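PDB 5G5Y: fructooligosaccharide ABC transporter substrate-binding protein FusA from Streptococcus pneumoniae, which binds fructooligosaccharides such as kestose, nystose and inulin, preferring tetrasaccharides and larger, for import by the FusABC-MsmK transporter. Local coordinates for residues Ser12-Pro16 / Glu373-Lys377; Ile98-Lys102 / Ala385-Tyr390; Ser118-Glu123 / Gly304-Met310; Ser335-Trp340 / Val380-Ile386. All coordinates share one frame; numbering follows the deposited sequence.

Contact 1 (Ser12-Pro16 / Glu373-Lys377); sequences SPLSP and ELRQK
S12 and Q376 carry the polar part of this contact between the loop S12-P16 and helix 370-378. S12 OG donates to Q376 OE1 at 2.9 Å. It meets the amide oxygen from the side, with a C=O...OG angle of 123°, and lies 18° off the carbonyl plane. A chi1 of 161° turns OG to the Q376 side, beside the carbonyl carbon of S12. The same hydroxyl oxygen accepts from L14 N at 3.0 Å, which makes an ST turn. One hydroxyl thus bonds both the loop backbone and the Q376 amide. A water adds a second bridge, accepting from S12 N and donating to Q376 O at 2.8 Å.

The packing part belongs mainly to L14. Its branch CD1 lies across the Q376 amide, 3.4 Å from OE1, and also touches E373 CB at 3.9 Å. The L14 carbonyl lies against the K377 methylene CG. S15 CB packs on the backbone Q376 O at 3.6 Å.

The charged part stays on the helix. K377 NZ and E373 OE1 form a weak, long salt bridge at 3.4 Å, one turn apart.

S15 N bonds to S12 O and closes a type I beta turn. S15 O is held by Q42. On the same helix, R375 NE forms a salt bridge with E379 OE1, and R375 NH2 hydrogen-bonds N339 O.

The arrangement is a type I turn with an ST turn, set against a surface helix. That helix carries the substrate-binding R375, and the substrate-binding E379 follows just after its end.

Contact 2 (Ile98-Lys102 / Ala385-Tyr390); sequences ILDEK and AILDSY
I98 on helix 93-101 and A385 on strand 384-386 make the nearest backbone approach, with CA atoms 7.8 Å apart, so side chains fill the gap. I98 CD1 touches A385 CB at 3.7 Å. The other branch, I98 CG2, lies looser against L387 CD2. The hydroxyl end of Y390 reaches I98 CG1 at 4.0 Å, the two side chains meeting at about a right angle. Within its own segment, the Y390 ring has L387 N over one face, 3.6 Å above its centre.

L387 CD1 touches two long side chains. E101 and L387 approach from opposite directions, with the carboxylate against CD1 and OE1 3.7 Å away. K102 runs past L387 in the reverse direction and touches CD1 through CG at 4.0 Å. The E101 chain is fully extended (chi1 -176°), and this carries its carboxylate to S389. S389 OG donates to E101 OE2 at 3.2 Å, on the syn lone pair. A water accepts from S389 N at 3.2 Å and donates weakly to the same OE2. E101 is exposed, so its bond to S389 lies at the outer margin of the contact.

K102 leaves helical geometry here and bends at chi2 and chi3. It belongs to a zinc site seen in this crystal with E124 and D127. Beside that site, the contact packs the C-terminal end of helix 93-101 against the end of strand 384-386 and the 3-10 turn that follows.

Contact 3 (Ser118-Glu123 / Gly304-Met310); sequences SFPWIE and GFARDKM
W121 and A306 form the hydrogen-bonded pair of a short antiparallel ladder, and K309 and M310 both face F119 in a classic beta bulge. The layout is consistent with the paired strands that link the lobes in the type 2 periplasmic-binding-protein fold.

W121 N bonds to A306 O, and A306 N returns to W121 O, both at 2.9 Å. E123 N bonds to G304 O at the end of the ladder. At the bulge, F119 N reaches M310 O at 2.9 Å, while K309 N reaches F119 O at 2.8 Å. S118 OG donates to R307 O from above the carbonyl plane, 58° out of it. A water joins the same R307 O to S118 O.

The W121 indole leans along the partner strand. Its chi1 of 168° places CE3 3.9 Å from A306 CB. A306 N lies at the ring edge, in plane, and E123 CB lies over one face, toward the rim. W121 CB packs on K309 CG at 3.5 Å. On the other side of the sheet, F305 CE1 meets P120 CB at 3.6 Å. F305 CD1 touches I122 CG1, whose approach is at the ring edge.

The polar ends of W121 and E123 both go to N339 of helix 332-340: W121 NE1 bonds to OD1, and ND2 bonds to E123 OE2. R307 is tied to D69, L108 and R424.

R307 O is gripped by two donors. The backbone bonds set the register, which probably helps position the substrate-binding residues E123 on the strand and K309 in the bulge.

Contact 4 (Ser335-Trp340 / Val380-Ile386); sequences SVQNNW and VGGPLAI
W340 presents one indole face to two groups. I386 CD1 sits over the six-membered ring, 4.2 Å from its centroid and 24° off the normal, a CH-pi contact. N339 ND2, whose hydrogen-bond partner is E123, lies 3.3 Å above the same face, offset toward the rim. The N339 amide in turn touches I386 CD1 through ND2 at 3.5 Å. The N338 amide rests on V380 CG2, 3.4 Å from CG. N338 ND2 is also held by Q329, and it donates to a water that bonds G381 O and P383 O.

S335 OG accepts from A385 N at 3.0 Å, nearly straight at 173°, and its other bond goes to Q329 O. N338 O takes two donors, V380 N at 2.9 Å and G381 N at 3.0 Å, so the loop is pinned near the C-terminal end of the helix. L384 CD2 packs on N339 CB.

The helix lies across the strand, with segment axes 7.4 Å apart. Strand 121-123 is the sheet neighbour of strand 384-386. Helix 23-32 touches V380 and N338, and strand 352-355 packs on V336 and W340.

Contacts 2, 3 and 4 meet on one small mixed sheet, where strand 121-123 lies between strands 305-306 and 384-386. I386 N bonds to I122 O at 2.8 Å, joining contacts 2 and 3. I122 N bonds to L384 O, also at 2.8 Å, joining contacts 3 and 4. Contact 4 borders the substrate residues, and its N339 links two of them: ND2 reaches E123 OE2 at 2.7 Å, and O takes R375 NH2 of contact 1 at 2.9 Å. R375 also packs on W340. These links place substrate residues E123, W340 and R375 side by side in this apo structure. Contacts 1 and 2 have centres 27 Å apart and nearest atoms about 7 Å apart, and they do not touch.

Contact 1 (Ser12-Pro16 / Glu373-Lys377)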
loop_
_atom_site.group_PDB
_atom_site.type_symbol
_atom_site.label_atom_id
_atom_site.label_comp_id
_atom_site.label_asym_id
_atom_site.label_seq_id
_atom_site.Cartn_x
_atom_site.Cartn_y
_atom_site.Cartn_z
ATOM N N SER A 12 -4.262 -18.932 -2.882
ATOM C CA SER A 12 -5.624 -18.630 -3.354
ATOM C C SER A 12 -6.424 -19.932 -3.557
ATOM O O SER A 12 -5.865 -20.932 -4.022
ATOM C CB SER A 12 -5.567 -17.860 -4.680
ATOM O OG SER A 12 -6.794 -17.905 -5.390
ATOM N N PRO A 13 -7.728 -19.917 -3.227
ATOM C CA PRO A 13 -8.600 -21.071 -3.557
ATOM C C PRO A 13 -8.666 -21.380 -5.053
ATOM O O PRO A 13 -8.993 -22.491 -5.413
ATOM C CB PRO A 13 -9.982 -20.676 -3.013
ATOM C CG PRO A 13 -9.899 -19.249 -2.620
ATOM C CD PRO A 13 -8.459 -18.804 -2.592
ATOM N N LEU A 14 -8.333 -20.425 -5.918
ATOM C CA LEU A 14 -8.253 -20.710 -7.343
ATOM C C LEU A 14 -7.043 -21.561 -7.721
ATOM O O LEU A 14 -7.021 -22.129 -8.823
ATOM C CB LEU A 14 -8.238 -19.417 -8.132
ATOM C CG LEU A 14 -9.444 -18.491 -7.950
ATOM C CD1 LEU A 14 -9.223 -17.264 -8.821
ATOM C CD2 LEU A 14 -10.762 -19.168 -8.312
ATOM N N SER A 15 -6.029 -21.621 -6.840
ATOM C CA SER A 15 -4.807 -22.406 -7.126
ATOM C C SER A 15 -4.978 -23.868 -6.714
ATOM O O SER A 15 -5.872 -24.186 -5.950
ATOM C CB SER A 15 -3.614 -21.780 -6.411
ATOM O OG SER A 15 -3.778 -21.869 -5.026
ATOM N N PRO A 16 -4.096 -24.761 -7.179
ATOM C CA PRO A 16 -4.251 -26.179 -6.856
ATOM C C PRO A 16 -4.116 -26.501 -5.382
ATOM O O PRO A 16 -3.359 -25.842 -4.676
ATOM C CB PRO A 16 -3.125 -26.856 -7.655
ATOM C CG PRO A 16 -2.742 -25.883 -8.685
ATOM C CD PRO A 16 -2.987 -24.527 -8.119
ATOM N N GLU A 373 -7.825 -14.050 -12.905
ATOM C CA GLU A 373 -7.502 -15.260 -12.146
ATOM C C GLU A 373 -6.112 -15.851 -12.340
ATOM O O GLU A 373 -5.686 -16.676 -11.513
ATOM C CB GLU A 373 -8.494 -16.360 -12.536
ATOM C CG GLU A 373 -9.954 -15.950 -12.428
ATOM C CD GLU A 373 -10.919 -17.104 -12.645
ATOM O OE1 GLU A 373 -10.497 -18.221 -13.061
ATOM O OE2 GLU A 373 -12.116 -16.875 -12.387
ATOM N N LEU A 374 -5.442 -15.509 -13.434
ATOM C CA LEU A 374 -4.255 -16.252 -13.810
ATOM C C LEU A 374 -3.112 -16.020 -12.799
ATOM O O LEU A 374 -2.360 -16.953 -12.478
ATOM C CB LEU A 374 -3.822 -15.915 -15.210
ATOM C CG LEU A 374 -2.570 -16.651 -15.699
ATOM C CD1 LEU A 374 -2.822 -18.156 -15.706
ATOM C CD2 LEU A 374 -2.201 -16.118 -17.067
ATOM N N ARG A 375 -3.020 -14.803 -12.257
ATOM C CA ARG A 375 -1.959 -14.513 -11.280
ATOM C C ARG A 375 -2.155 -15.407 -10.034
ATOM O O ARG A 375 -1.224 -16.086 -9.576
ATOM C CB ARG A 375 -1.939 -13.052 -10.887
ATOM C CG ARG A 375 -0.866 -12.770 -9.852
ATOM C CD ARG A 375 -0.925 -11.353 -9.302
ATOM N NE ARG A 375 0.164 -11.148 -8.329
ATOM C CZ ARG A 375 0.426 -9.991 -7.710
ATOM N NH1 ARG A 375 -0.305 -8.916 -7.956
ATOM N NH2 ARG A 375 1.437 -9.897 -6.852
ATOM N N GLN A 376 -3.376 -15.425 -9.519
ATOM C CA GLN A 376 -3.711 -16.248 -8.348
ATOM C C GLN A 376 -3.467 -17.730 -8.560
ATOM O O GLN A 376 -3.131 -18.423 -7.617
ATOM C CB GLN A 376 -5.165 -16.069 -7.946
ATOM C CG GLN A 376 -5.504 -14.824 -7.189
ATOM C CD GLN A 376 -7.008 -14.669 -7.209
ATOM O OE1 GLN A 376 -7.705 -15.373 -6.474
ATOM N NE2 GLN A 376 -7.528 -13.847 -8.140
ATOM N N LYS A 377 -3.679 -18.207 -9.788
ATOM C CA LYS A 377 -3.458 -19.603 -10.121
ATOM C C LYS A 377 -2.000 -20.007 -10.250
ATOM O O LYS A 377 -1.695 -21.193 -10.088
ATOM C CB LYS A 377 -4.186 -19.982 -11.423
ATOM C CG LYS A 377 -5.697 -19.920 -11.360
ATOM C CD LYS A 377 -6.235 -20.309 -12.743
ATOM C CE LYS A 377 -7.729 -20.176 -12.891
ATOM N NZ LYS A 377 -8.100 -20.306 -14.329
HETATM O O HOH W 1 -2.068 -18.805 -5.043
#

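Contact 2 (Ile98-Lys102 / Ala385-Tyr390)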
loop_
_atom_site.group_PDB
_atom_site.type_symbol
_atom_site.label_atom_id
_atom_site.label_comp_id
_atom_site.label_asym_id
_atom_site.label_seq_id
_atom_site.Cartn_x
_atom_site.Cartn_y
_atom_site.Cartn_z
ATOM N N ILE A 98 20.811 -7.849 -2.244
ATOM C CA ILE A 98 19.689 -6.912 -2.078
ATOM C C ILE A 98 19.953 -5.965 -0.901
ATOM O O ILE A 98 19.803 -4.722 -1.066
ATOM C CB ILE A 98 18.356 -7.681 -1.919
ATOM C CG1 ILE A 98 18.006 -8.428 -3.209
ATOM C CG2 ILE A 98 17.177 -6.764 -1.565
ATOM C CD1 ILE A 98 17.203 -9.680 -2.992
ATOM N N LEU A 99 20.355 -6.522 0.256
ATOM C CA LEU A 99 20.579 -5.740 1.457
ATOM C C LEU A 99 21.794 -4.820 1.369
ATOM O O LEU A 99 21.794 -3.753 1.967
ATOM C CB LEU A 99 20.660 -6.632 2.697
ATOM C CG LEU A 99 19.408 -7.468 2.982
ATOM C CD1 LEU A 99 19.648 -8.282 4.219
ATOM C CD2 LEU A 99 18.165 -6.596 3.121
ATOM N N ASP A 100 22.776 -5.220 0.564
ATOM C CA ASP A 100 23.898 -4.373 0.206
ATOM C C ASP A 100 23.486 -3.201 -0.708
ATOM O O ASP A 100 23.944 -2.094 -0.485
ATOM C CB ASP A 100 24.994 -5.228 -0.463
ATOM C CG ASP A 100 26.316 -4.482 -0.594
ATOM O OD1 ASP A 100 26.966 -4.264 0.456
ATOM O OD2 ASP A 100 26.680 -4.092 -1.732
ATOM N N GLU A 101 22.655 -3.427 -1.720
ATOM C CA GLU A 101 22.165 -2.361 -2.618
ATOM C C GLU A 101 21.186 -1.438 -1.852
ATOM O O GLU A 101 21.160 -0.235 -2.085
ATOM C CB GLU A 101 21.456 -2.939 -3.871
ATOM C CG GLU A 101 20.998 -1.893 -4.923
ATOM C CD GLU A 101 20.325 -2.462 -6.195
ATOM O OE1 GLU A 101 20.615 -3.623 -6.570
ATOM O OE2 GLU A 101 19.508 -1.734 -6.856
ATOM N N LYS A 102 20.389 -2.008 -0.945
ATOM C CA LYS A 102 19.320 -1.288 -0.254
ATOM C C LYS A 102 19.381 -1.577 1.224
ATOM O O LYS A 102 18.536 -2.298 1.746
ATOM C CB LYS A 102 17.947 -1.712 -0.800
ATOM C CG LYS A 102 17.806 -1.713 -2.303
ATOM C CD LYS A 102 17.895 -0.341 -2.903
ATOM C CE LYS A 102 16.555 0.321 -2.900
ATOM N NZ LYS A 102 16.679 1.674 -3.465
ATOM N N ALA A 385 12.086 -10.337 -3.569
ATOM C CA ALA A 385 12.399 -8.943 -3.789
ATOM C C ALA A 385 12.457 -8.562 -5.243
ATOM O O ALA A 385 13.164 -9.195 -6.027
ATOM C CB ALA A 385 13.703 -8.552 -3.141
ATOM N N ILE A 386 11.712 -7.502 -5.559
ATOM C CA ILE A 386 11.761 -6.825 -6.862
ATOM C C ILE A 386 12.157 -5.376 -6.610
ATOM O O ILE A 386 11.424 -4.607 -5.953
ATOM C CB ILE A 386 10.428 -6.891 -7.599
ATOM C CG1 ILE A 386 9.979 -8.357 -7.725
ATOM C CG2 ILE A 386 10.534 -6.281 -8.994
ATOM C CD1 ILE A 386 8.553 -8.528 -8.195
ATOM N N LEU A 387 13.325 -5.023 -7.121
ATOM C CA LEU A 387 13.882 -3.682 -6.962
ATOM C C LEU A 387 13.569 -2.902 -8.224
ATOM O O LEU A 387 13.412 -3.478 -9.313
ATOM C CB LEU A 387 15.381 -3.724 -6.705
ATOM C CG LEU A 387 15.804 -4.546 -5.490
ATOM C CD1 LEU A 387 17.282 -4.409 -5.232
ATOM C CD2 LEU A 387 15.007 -4.169 -4.253
ATOM N N ASP A 388 13.459 -1.591 -8.054
ATOM C CA ASP A 388 13.165 -0.709 -9.153
ATOM C C ASP A 388 14.218 -0.783 -10.271
ATOM O O ASP A 388 13.870 -0.628 -11.429
ATOM C CB ASP A 388 12.974 0.704 -8.646
ATOM C CG ASP A 388 12.311 1.605 -9.677
ATOM O OD1 ASP A 388 11.159 1.333 -10.071
ATOM O OD2 ASP A 388 12.958 2.601 -10.072
ATOM N N SER A 389 15.471 -1.099 -9.934
ATOM C CA SER A 389 16.501 -1.359 -10.949
ATOM C C SER A 389 16.248 -2.584 -11.885
ATOM O O SER A 389 16.916 -2.740 -12.902
ATOM C CB SER A 389 17.863 -1.524 -10.274
ATOM O OG SER A 389 17.867 -2.623 -9.396
ATOM N N TYR A 390 15.344 -3.479 -11.521
ATOM C CA TYR A 390 15.105 -4.694 -12.319
ATOM C C TYR A 390 14.307 -4.389 -13.605
ATOM O O TYR A 390 14.354 -5.186 -14.557
ATOM C CB TYR A 390 14.310 -5.732 -11.540
ATOM C CG TYR A 390 14.976 -6.356 -10.333
ATOM C CD1 TYR A 390 16.215 -5.925 -9.864
ATOM C CD2 TYR A 390 14.374 -7.428 -9.684
ATOM C CE1 TYR A 390 16.827 -6.519 -8.780
ATOM C CE2 TYR A 390 14.963 -8.017 -8.588
ATOM C CZ TYR A 390 16.182 -7.572 -8.124
ATOM O OH TYR A 390 16.780 -8.160 -7.005
HETATM O O HOH W 2 16.527 -0.152 -7.091
#

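Contact 3 (Ser118-Glu123 / Gly304-Met310)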
loop_
_atom_site.group_PDB
_atom_site.type_symbol
_atom_site.label_atom_id
_atom_site.label_comp_id
_atom_site.label_asym_id
_atom_site.label_seq_id
_atom_site.Cartn_x
_atom_site.Cartn_y
_atom_site.Cartn_z
ATOM N N SER A 118 12.261 -12.944 10.308
ATOM C CA SER A 118 11.419 -13.258 9.173
ATOM C C SER A 118 12.047 -12.758 7.906
ATOM O O SER A 118 12.933 -11.906 7.947
ATOM C CB SER A 118 9.991 -12.678 9.348
ATOM O OG SER A 118 9.964 -11.277 9.355
ATOM N N PHE A 119 11.593 -13.287 6.786
ATOM C CA PHE A 119 12.082 -12.864 5.485
ATOM C C PHE A 119 10.994 -12.078 4.743
ATOM O O PHE A 119 9.855 -12.538 4.650
ATOM C CB PHE A 119 12.485 -14.079 4.665
ATOM C CG PHE A 119 13.585 -14.885 5.291
ATOM C CD1 PHE A 119 14.911 -14.556 5.062
ATOM C CD2 PHE A 119 13.313 -15.966 6.100
ATOM C CE1 PHE A 119 15.948 -15.289 5.633
ATOM C CE2 PHE A 119 14.358 -16.723 6.665
ATOM C CZ PHE A 119 15.663 -16.382 6.426
ATOM N N PRO A 120 11.355 -10.909 4.171
ATOM C CA PRO A 120 10.362 -9.995 3.695
ATOM C C PRO A 120 9.926 -10.234 2.253
ATOM O O PRO A 120 10.595 -10.947 1.457
ATOM C CB PRO A 120 11.066 -8.640 3.787
ATOM C CG PRO A 120 12.468 -8.980 3.496
ATOM C CD PRO A 120 12.688 -10.265 4.229
ATOM N N TRP A 121 8.769 -9.674 1.965
ATOM C CA TRP A 121 8.344 -9.347 0.589
ATOM C C TRP A 121 8.718 -7.889 0.324
ATOM O O TRP A 121 8.323 -6.995 1.087
ATOM C CB TRP A 121 6.836 -9.559 0.438
ATOM C CG TRP A 121 6.190 -9.020 -0.811
ATOM C CD1 TRP A 121 6.112 -9.645 -2.029
ATOM C CD2 TRP A 121 5.440 -7.795 -0.936
ATOM N NE1 TRP A 121 5.372 -8.869 -2.906
ATOM C CE2 TRP A 121 4.934 -7.745 -2.252
ATOM C CE3 TRP A 121 5.111 -6.761 -0.045
ATOM C CZ2 TRP A 121 4.162 -6.686 -2.709
ATOM C CZ3 TRP A 121 4.348 -5.704 -0.502
ATOM C CH2 TRP A 121 3.906 -5.657 -1.826
ATOM N N ILE A 122 9.444 -7.662 -0.772
ATOM C CA ILE A 122 9.817 -6.343 -1.236
ATOM C C ILE A 122 9.356 -6.206 -2.689
ATOM O O ILE A 122 9.749 -7.009 -3.555
ATOM C CB ILE A 122 11.347 -6.117 -1.161
ATOM C CG1 ILE A 122 11.870 -6.184 0.298
ATOM C CG2 ILE A 122 11.700 -4.770 -1.765
ATOM C CD1 ILE A 122 13.368 -6.438 0.426
ATOM N N GLU A 123 8.546 -5.188 -2.954
ATOM C CA GLU A 123 8.104 -4.866 -4.319
ATOM C C GLU A 123 8.232 -3.379 -4.551
ATOM O O GLU A 123 7.341 -2.590 -4.152
ATOM C CB GLU A 123 6.665 -5.312 -4.556
ATOM C CG GLU A 123 6.139 -5.164 -5.975
ATOM C CD GLU A 123 4.622 -5.371 -6.065
ATOM O OE1 GLU A 123 3.866 -4.419 -5.745
ATOM O OE2 GLU A 123 4.159 -6.484 -6.421
ATOM N N GLY A 304 5.964 -0.847 -0.615
ATOM C CA GLY A 304 5.843 -2.239 -1.065
ATOM C C GLY A 304 6.756 -3.110 -0.222
ATOM O O GLY A 304 7.856 -3.500 -0.641
ATOM N N PHE A 305 6.326 -3.356 0.999
ATOM C CA PHE A 305 7.147 -4.060 1.985
ATOM C C PHE A 305 6.285 -4.786 2.967
ATOM O O PHE A 305 5.315 -4.226 3.492
ATOM C CB PHE A 305 8.073 -3.099 2.717
ATOM C CG PHE A 305 8.947 -3.764 3.751
ATOM C CD1 PHE A 305 10.076 -4.495 3.382
ATOM C CD2 PHE A 305 8.609 -3.680 5.112
ATOM C CE1 PHE A 305 10.898 -5.054 4.361
ATOM C CE2 PHE A 305 9.396 -4.278 6.070
ATOM C CZ PHE A 305 10.537 -4.984 5.687
ATOM N N ALA A 306 6.572 -6.056 3.158
ATOM C CA ALA A 306 5.973 -6.810 4.267
ATOM C C ALA A 306 7.050 -7.531 4.964
ATOM O O ALA A 306 7.801 -8.278 4.331
ATOM C CB ALA A 306 4.917 -7.770 3.750
ATOM N N ARG A 307 7.144 -7.324 6.281
ATOM C CA ARG A 307 8.251 -7.825 7.058
ATOM C C ARG A 307 8.365 -9.357 7.038
ATOM O O ARG A 307 9.476 -9.892 7.041
ATOM C CB ARG A 307 8.132 -7.383 8.532
ATOM C CG ARG A 307 9.476 -7.087 9.140
ATOM C CD ARG A 307 9.413 -6.506 10.538
ATOM N NE ARG A 307 8.352 -5.523 10.756
ATOM C CZ ARG A 307 8.417 -4.217 10.499
ATOM N NH1 ARG A 307 9.506 -3.669 9.981
ATOM N NH2 ARG A 307 7.342 -3.451 10.772
ATOM N N ASP A 308 7.215 -10.035 7.019
ATOM C CA ASP A 308 7.165 -11.479 7.131
ATOM C C ASP A 308 6.359 -12.158 6.040
ATOM O O ASP A 308 5.121 -12.134 6.035
ATOM C CB ASP A 308 6.619 -11.863 8.505
ATOM C CG ASP A 308 6.283 -13.318 8.613
ATOM O OD1 ASP A 308 6.934 -14.188 7.940
ATOM O OD2 ASP A 308 5.357 -13.596 9.406
ATOM N N LYS A 309 7.065 -12.755 5.104
ATOM C CA LYS A 309 6.490 -13.746 4.238
ATOM C C LYS A 309 7.125 -15.123 4.401
ATOM O O LYS A 309 6.856 -16.007 3.590
ATOM C CB LYS A 309 6.551 -13.293 2.787
ATOM C CG LYS A 309 5.617 -12.177 2.434
ATOM C CD LYS A 309 4.141 -12.462 2.627
ATOM C CE LYS A 309 3.353 -11.212 2.305
ATOM N NZ LYS A 309 1.962 -11.559 1.979
ATOM N N MET A 310 7.974 -15.301 5.409
ATOM C CA MET A 310 8.488 -16.629 5.780
ATOM C C MET A 310 9.170 -16.551 7.105
ATOM O O MET A 310 9.943 -15.641 7.321
ATOM C CB MET A 310 9.502 -17.150 4.782
ATOM C CG MET A 310 9.831 -18.626 4.934
ATOM S SD MET A 310 9.815 -19.400 3.326
ATOM C CE MET A 310 10.328 -21.091 3.719
HETATM O O HOH W 3 12.020 -9.227 7.867
#

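Contact 4 (Ser335-Trp340 / Val380-Ile386)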
loop_
_atom_site.group_PDB
_atom_site.type_symbol
_atom_site.label_atom_id
_atom_site.label_comp_id
_atom_site.label_asym_id
_atom_site.label_seq_id
_atom_site.Cartn_x
_atom_site.Cartn_y
_atom_site.Cartn_z
ATOM N N SER A 335 12.214 -14.088 -7.973
ATOM C CA SER A 335 11.354 -13.139 -7.271
ATOM C C SER A 335 10.217 -12.603 -8.152
ATOM O O SER A 335 9.070 -12.512 -7.719
ATOM C CB SER A 335 12.164 -11.994 -6.683
ATOM O OG SER A 335 12.938 -12.421 -5.601
ATOM N N VAL A 336 10.540 -12.250 -9.396
ATOM C CA VAL A 336 9.560 -11.677 -10.265
ATOM C C VAL A 336 8.445 -12.707 -10.524
ATOM O O VAL A 336 7.276 -12.397 -10.365
ATOM C CB VAL A 336 10.188 -11.165 -11.580
ATOM C CG1 VAL A 336 9.141 -10.850 -12.628
ATOM C CG2 VAL A 336 11.096 -9.961 -11.302
ATOM N N GLN A 337 8.814 -13.933 -10.887
ATOM C CA GLN A 337 7.801 -14.969 -11.163
ATOM C C GLN A 337 7.009 -15.333 -9.920
ATOM O O GLN A 337 5.760 -15.435 -9.969
ATOM C CB GLN A 337 8.467 -16.218 -11.722
ATOM C CG GLN A 337 9.099 -16.028 -13.069
ATOM C CD GLN A 337 9.861 -17.258 -13.483
ATOM O OE1 GLN A 337 9.256 -18.223 -13.904
ATOM N NE2 GLN A 337 11.197 -17.226 -13.352
ATOM N N ASN A 338 7.692 -15.477 -8.782
ATOM C CA ASN A 338 6.976 -15.831 -7.551
ATOM C C ASN A 338 5.879 -14.819 -7.219
ATOM O O ASN A 338 4.796 -15.182 -6.753
ATOM C CB ASN A 338 7.924 -15.976 -6.362
ATOM C CG ASN A 338 8.816 -17.208 -6.470
ATOM O OD1 ASN A 338 8.757 -17.965 -7.447
ATOM N ND2 ASN A 338 9.677 -17.386 -5.478
ATOM N N ASN A 339 6.169 -13.562 -7.507
ATOM C CA ASN A 339 5.256 -12.460 -7.228
ATOM C C ASN A 339 4.083 -12.430 -8.222
ATOM O O ASN A 339 2.964 -12.129 -7.837
ATOM C CB ASN A 339 6.015 -11.138 -7.325
ATOM C CG ASN A 339 5.273 -9.961 -6.670
ATOM O OD1 ASN A 339 4.824 -10.058 -5.536
ATOM N ND2 ASN A 339 5.186 -8.845 -7.370
ATOM N N TRP A 340 4.372 -12.658 -9.501
ATOM C CA TRP A 340 3.429 -12.310 -10.569
ATOM C C TRP A 340 2.934 -13.434 -11.488
ATOM O O TRP A 340 1.894 -13.248 -12.133
ATOM C CB TRP A 340 4.001 -11.172 -11.433
ATOM C CG TRP A 340 3.874 -9.806 -10.864
ATOM C CD1 TRP A 340 2.778 -9.275 -10.207
ATOM C CD2 TRP A 340 4.827 -8.741 -10.959
ATOM N NE1 TRP A 340 3.024 -7.949 -9.850
ATOM C CE2 TRP A 340 4.263 -7.594 -10.309
ATOM C CE3 TRP A 340 6.106 -8.638 -11.494
ATOM C CZ2 TRP A 340 4.961 -6.388 -10.167
ATOM C CZ3 TRP A 340 6.779 -7.409 -11.382
ATOM C CH2 TRP A 340 6.201 -6.316 -10.725
ATOM N N VAL A 380 3.338 -17.698 -6.512
ATOM C CA VAL A 380 3.525 -18.423 -5.270
ATOM C C VAL A 380 3.618 -17.569 -4.023
ATOM O O VAL A 380 3.508 -18.115 -2.919
ATOM C CB VAL A 380 4.744 -19.398 -5.327
ATOM C CG1 VAL A 380 4.729 -20.246 -6.620
ATOM C CG2 VAL A 380 6.026 -18.672 -5.256
ATOM N N GLY A 381 3.844 -16.265 -4.156
ATOM C CA GLY A 381 3.985 -15.400 -2.987
ATOM C C GLY A 381 5.268 -15.734 -2.273
ATOM O O GLY A 381 6.266 -16.087 -2.910
ATOM N N GLY A 382 5.234 -15.657 -0.949
ATOM C CA GLY A 382 6.381 -15.939 -0.145
ATOM C C GLY A 382 7.420 -14.830 -0.162
ATOM O O GLY A 382 7.169 -13.725 -0.681
ATOM N N PRO A 383 8.617 -15.131 0.378
ATOM C CA PRO A 383 9.671 -14.120 0.485
ATOM C C PRO A 383 10.312 -13.867 -0.883
ATOM O O PRO A 383 10.629 -14.820 -1.631
ATOM C CB PRO A 383 10.650 -14.765 1.464
ATOM C CG PRO A 383 10.547 -16.223 1.152
ATOM C CD PRO A 383 9.096 -16.463 0.800
ATOM N N LEU A 384 10.514 -12.598 -1.221
ATOM C CA LEU A 384 11.021 -12.213 -2.516
ATOM C C LEU A 384 11.337 -10.727 -2.546
ATOM O O LEU A 384 10.901 -9.937 -1.655
ATOM C CB LEU A 384 9.988 -12.568 -3.634
ATOM C CG LEU A 384 8.639 -11.813 -3.641
ATOM C CD1 LEU A 384 8.728 -10.490 -4.378
ATOM C CD2 LEU A 384 7.510 -12.693 -4.242
ATOM N N ALA A 385 12.086 -10.337 -3.569
ATOM C CA ALA A 385 12.399 -8.943 -3.789
ATOM C C ALA A 385 12.457 -8.562 -5.243
ATOM O O ALA A 385 13.164 -9.195 -6.027
ATOM C CB ALA A 385 13.703 -8.552 -3.141
ATOM N N ILE A 386 11.712 -7.502 -5.559
ATOM C CA ILE A 386 11.761 -6.825 -6.862
ATOM C C ILE A 386 12.157 -5.376 -6.610
ATOM O O ILE A 386 11.424 -4.607 -5.953
ATOM C CB ILE A 386 10.428 -6.891 -7.599
ATOM C CG1 ILE A 386 9.979 -8.357 -7.725
ATOM C CG2 ILE A 386 10.534 -6.281 -8.994
ATOM C CD1 ILE A 386 8.553 -8.528 -8.195
HETATM O O HOH W 4 8.866 -16.385 -2.899
#